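Local atomic coordinates of uncharacterized protein (Leishmania infantum, PDB entry 4TYZ), a protein that is of unknown function but carries a C-terminal GRAM domain of the PH-like class, and may bind and transfer sterols. Residues A[55-58]-A[59-63]; A[98-101]-A[102-106]. All blocks are in the same frame, centred on the assembly; numbering follows the deposited sequence.

Contact 1 (A[55-58]-A[59-63])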
loop_
_atom_site.group_PDB
_atom_site.type_symbol
_atom_site.label_atom_id
_atom_site.label_comp_id
_atom_site.label_asym_id
_atom_site.label_seq_id
_atom_site.Cartn_x
_atom_site.Cartn_y
_atom_site.Cartn_z
ATOM N N PHE A 55 1.572 -7.675 2.921
ATOM C CA PHE A 55 2.134 -8.021 1.622
ATOM C C PHE A 55 3.285 -7.085 1.294
ATOM O O PHE A 55 3.421 -6.017 1.884
ATOM C CB PHE A 55 1.060 -7.990 0.500
ATOM C CG PHE A 55 0.535 -6.608 0.152
ATOM C CD1 PHE A 55 1.286 -5.722 -0.616
ATOM C CD2 PHE A 55 -0.733 -6.210 0.566
ATOM C CE1 PHE A 55 0.793 -4.448 -0.936
ATOM C CE2 PHE A 55 -1.237 -4.958 0.233
ATOM C CZ PHE A 55 -0.478 -4.073 -0.507
ATOM N N SER A 56 4.113 -7.504 0.347
ATOM C CA SER A 56 5.111 -6.606 -0.228
ATOM C C SER A 56 5.223 -6.927 -1.695
ATOM O O SER A 56 5.274 -8.100 -2.077
ATOM C CB SER A 56 6.470 -6.738 0.462
ATOM O OG SER A 56 6.952 -8.070 0.381
ATOM N N ILE A 57 5.245 -5.885 -2.516
ATOM C CA ILE A 57 5.338 -6.065 -3.950
ATOM C C ILE A 57 6.355 -5.078 -4.502
ATOM O O ILE A 57 6.399 -3.919 -4.104
ATOM C CB ILE A 57 3.956 -5.897 -4.626
ATOM C CG1 ILE A 57 4.085 -6.080 -6.136
ATOM C CG2 ILE A 57 3.348 -4.570 -4.300
ATOM C CD1 ILE A 57 2.778 -6.341 -6.804
ATOM N N GLU A 58 7.225 -5.566 -5.380
ATOM C CA GLU A 58 8.237 -4.696 -5.971
ATOM C C GLU A 58 7.582 -3.811 -7.027
ATOM O O GLU A 58 6.656 -4.251 -7.699
ATOM C CB GLU A 58 9.355 -5.542 -6.603
ATOM C CG GLU A 58 10.771 -5.247 -6.115
ATOM C CD GLU A 58 11.484 -4.163 -6.932
ATOM O OE1 GLU A 58 10.846 -3.539 -7.810
ATOM O OE2 GLU A 58 12.696 -3.935 -6.696
ATOM N N TYR A 59 8.032 -2.568 -7.183
ATOM C CA TYR A 59 7.445 -1.744 -8.237
ATOM C C TYR A 59 7.580 -2.388 -9.617
ATOM O O TYR A 59 6.727 -2.162 -10.483
ATOM C CB TYR A 59 8.059 -0.339 -8.258
ATOM C CG TYR A 59 7.742 0.398 -6.993
ATOM C CD1 TYR A 59 6.439 0.777 -6.699
ATOM C CD2 TYR A 59 8.742 0.675 -6.067
ATOM C CE1 TYR A 59 6.148 1.420 -5.495
ATOM C CE2 TYR A 59 8.462 1.322 -4.887
ATOM C CZ TYR A 59 7.169 1.689 -4.608
ATOM O OH TYR A 59 6.901 2.337 -3.424
ATOM N N ASP A 60 8.608 -3.220 -9.823
ATOM C CA ASP A 60 8.762 -3.839 -11.139
ATOM C C ASP A 60 7.795 -5.015 -11.333
ATOM O O ASP A 60 7.780 -5.642 -12.394
ATOM C CB ASP A 60 10.243 -4.241 -11.418
ATOM C CG ASP A 60 10.783 -5.393 -10.547
ATOM O OD1 ASP A 60 10.057 -6.001 -9.742
ATOM O OD2 ASP A 60 11.996 -5.717 -10.716
ATOM N N GLU A 61 6.960 -5.269 -10.326
ATOM C CA GLU A 61 5.901 -6.272 -10.394
ATOM C C GLU A 61 4.524 -5.633 -10.605
ATOM O O GLU A 61 3.529 -6.334 -10.780
ATOM C CB GLU A 61 5.880 -7.112 -9.110
ATOM C CG GLU A 61 7.146 -7.939 -8.916
ATOM C CD GLU A 61 7.121 -8.794 -7.652
ATOM O OE1 GLU A 61 7.329 -10.022 -7.767
ATOM O OE2 GLU A 61 6.930 -8.249 -6.540
ATOM N N ILE A 62 4.482 -4.307 -10.576
ATOM C CA ILE A 62 3.214 -3.572 -10.648
ATOM C C ILE A 62 2.949 -3.127 -12.081
ATOM O O ILE A 62 3.767 -2.442 -12.687
ATOM C CB ILE A 62 3.218 -2.352 -9.712
ATOM C CG1 ILE A 62 3.253 -2.824 -8.254
ATOM C CG2 ILE A 62 1.984 -1.468 -9.962
ATOM C CD1 ILE A 62 3.387 -1.698 -7.253
ATOM N N LYS A 63 1.802 -3.539 -12.614
ATOM C CA LYS A 63 1.425 -3.214 -13.985
ATOM C C LYS A 63 0.694 -1.876 -14.094
ATOM O O LYS A 63 0.866 -1.134 -15.069
ATOM C CB LYS A 63 0.549 -4.339 -14.559
ATOM C CG LYS A 63 0.025 -4.094 -15.976
ATOM C CD LYS A 63 -0.835 -5.269 -16.421
ATOM C CE LYS A 63 -1.218 -5.153 -17.886
ATOM N NZ LYS A 63 -1.912 -6.378 -18.370
HETATM O O HOH W 1 6.497 -9.955 -4.496
#
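Ile-57 and Ile-62 meet across the short 3-10 turn that joins strands 54-58 and 62-67, the outermost strands of the PH-like GRAM fold, a bend with a greasy and a charged side. On the packed side, Ile-57 CD1 lies 3.8 Å from Ile-62 CG1; Leu-44, Thr-82 and Val-80 add to this buried patch. Tyr-59 is also buried, its hydroxyl bonded to Thr-40 O. The outer side is polar. A backbone bond from Glu-61 N to Glu-58 O (2.8 Å) closes the turn. The straight Glu-61 side chain, its CG beside its backbone N (chi1 -65°), reaches back so that OE2 accepts Glu-58 N at 2.9 Å on the anti side of the carboxylate. Glu-58 is bent at chi2 (-90°), and its OE1 accepts a nearly straight hydrogen bond from Asp-60 N (3.0 Å), which meets it almost along the Glu-58 CD-OE1 direction. Both this bend and the rotation of Asp-60 bring Glu-58 OE1 within 3.2 Å of Asp-60 OD1, the carboxylate planes 31° apart, which might raise one group's proton affinity. Outside, a water donates to Glu-61 OE2 at 2.7 Å and to Ser-56 O at 3.3 Å.

Contact 2 (A[98-101]-A[102-106]); sequences QAYS and ALMSQ
The ring of Tyr-100 receives the methyl of Met-104 over one face, with CE 4.0 Å from the centroid and 28° off the normal, a CH-pi contact one helical turn along helix 96-107. The sulfur sits more obliquely, SD being 4.5 Å from the same centroid, so the pair is also a Met-aromatic contact. Over the same face, Met-104 CG lies 3.6 Å from Tyr-100 CE2. The Met-104 chain is bent at chi2 (-54°) and again at chi3, which brings CE over the ring, whereas Tyr-100 holds its ring opposite its own N (chi1 -178°). The phenol oxygen makes a weak hydrogen bond to Ile-65 O, and Met-104 packs on Ile-65, so both side chains are turned to strand 62-67. Another side of the helix is apolar too: Ala-99 and Ala-102 press on Phe-22, and Leu-103 on Ile-39. The solvent side is serine-rich. Ser-101 O accepts Ser-105 N at 3.0 Å, and Ser-101 OG bonds to Asp-97 O. In both bonds a main-chain carbonyl is the partner, so the polar side follows the helix backbone, while dispersion and weak CH-pi attraction govern the Tyr-Met side.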
loop_
_atom_site.group_PDB
_atom_site.type_symbol
_atom_site.label_atom_id
_atom_site.label_comp_id
_atom_site.label_asym_id
_atom_site.label_seq_id
_atom_site.Cartn_x
_atom_site.Cartn_y
_atom_site.Cartn_z
ATOM N N GLN A 98 -2.207 12.196 -1.550
ATOM C CA GLN A 98 -0.798 12.181 -1.173
ATOM C C GLN A 98 -0.217 10.784 -1.339
ATOM O O GLN A 98 0.906 10.636 -1.820
ATOM C CB GLN A 98 -0.605 12.656 0.269
ATOM C CG GLN A 98 -0.794 14.146 0.483
ATOM C CD GLN A 98 -0.678 14.525 1.950
ATOM O OE1 GLN A 98 -0.376 13.681 2.797
ATOM N NE2 GLN A 98 -0.917 15.797 2.257
ATOM N N ALA A 99 -0.982 9.767 -0.946
ATOM C CA ALA A 99 -0.529 8.376 -1.077
ATOM C C ALA A 99 -0.311 8.041 -2.540
ATOM O O ALA A 99 0.701 7.444 -2.913
ATOM C CB ALA A 99 -1.540 7.401 -0.459
ATOM N N TYR A 100 -1.270 8.431 -3.372
ATOM C CA TYR A 100 -1.202 8.103 -4.789
ATOM C C TYR A 100 -0.002 8.810 -5.416
ATOM O O TYR A 100 0.741 8.213 -6.198
ATOM C CB TYR A 100 -2.512 8.475 -5.487
ATOM C CG TYR A 100 -2.527 8.129 -6.950
ATOM C CD1 TYR A 100 -2.907 6.865 -7.381
ATOM C CD2 TYR A 100 -2.174 9.073 -7.903
ATOM C CE1 TYR A 100 -2.919 6.545 -8.732
ATOM C CE2 TYR A 100 -2.195 8.768 -9.248
ATOM C CZ TYR A 100 -2.560 7.506 -9.651
ATOM O OH TYR A 100 -2.571 7.209 -10.999
ATOM N N SER A 101 0.210 10.068 -5.040
ATOM C CA SER A 101 1.363 10.808 -5.542
ATOM C C SER A 101 2.675 10.156 -5.134
ATOM O O SER A 101 3.609 10.060 -5.937
ATOM C CB SER A 101 1.320 12.250 -5.049
ATOM O OG SER A 101 0.241 12.933 -5.663
ATOM N N ALA A 102 2.750 9.709 -3.885
ATOM C CA ALA A 102 3.971 9.075 -3.396
ATOM C C ALA A 102 4.218 7.753 -4.132
ATOM O O ALA A 102 5.354 7.444 -4.494
ATOM C CB ALA A 102 3.893 8.863 -1.894
ATOM N N LEU A 103 3.148 6.998 -4.380
ATOM C CA LEU A 103 3.235 5.779 -5.188
ATOM C C LEU A 103 3.747 6.066 -6.586
ATOM O O LEU A 103 4.677 5.406 -7.041
ATOM C CB LEU A 103 1.879 5.079 -5.299
ATOM C CG LEU A 103 1.405 4.403 -4.029
ATOM C CD1 LEU A 103 0.105 3.676 -4.293
ATOM C CD2 LEU A 103 2.464 3.452 -3.570
ATOM N N MET A 104 3.135 7.035 -7.269
ATOM C CA MET A 104 3.562 7.400 -8.619
ATOM C C MET A 104 5.038 7.722 -8.675
ATOM O O MET A 104 5.739 7.312 -9.592
ATOM C CB MET A 104 2.786 8.614 -9.144
ATOM C CG MET A 104 1.353 8.368 -9.572
ATOM S SD MET A 104 1.136 7.053 -10.791
ATOM C CE MET A 104 0.599 5.774 -9.647
ATOM N N SER A 105 5.514 8.464 -7.681
ATOM C CA SER A 105 6.894 8.930 -7.689
ATOM C C SER A 105 7.875 7.766 -7.705
ATOM O O SER A 105 8.913 7.833 -8.361
ATOM C CB SER A 105 7.164 9.828 -6.483
ATOM O OG SER A 105 6.407 11.017 -6.571
ATOM N N GLN A 106 7.546 6.691 -6.998
ATOM C CA GLN A 106 8.458 5.554 -6.964
ATOM C C GLN A 106 8.209 4.596 -8.108
ATOM O O GLN A 106 9.146 4.044 -8.673
ATOM C CB GLN A 106 8.357 4.808 -5.630
ATOM C CG GLN A 106 8.821 5.622 -4.438
ATOM C CD GLN A 106 10.117 6.357 -4.701
ATOM O OE1 GLN A 106 11.145 5.750 -5.003
ATOM N NE2 GLN A 106 10.070 7.674 -4.600
#

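Both contacts are local and partly buried, each with a buried apolar side (Ile-57, Tyr-59 and Ile-62; Ala-99 and Leu-103) and an exposed polar one. Contact 1 is the bend between the two edge strands; contact 2 is two successive turns of the C-terminal helix lying against strands 20-28, 31-39 and 62-67. Strand 62-67 is common ground, since contact 1 begins it and contact 2 packs against its later residues. The two meet directly where Tyr-59 CZ lies 3.5 Å from Gln-106 CB, and Trp-107 NE1 adds a hydrogen bond to Ile-62 O. Carboxylates and water give the bend its outer chemistry; the helix instead offers uncharged polar groups, serine hydroxyls and a glutamine amide.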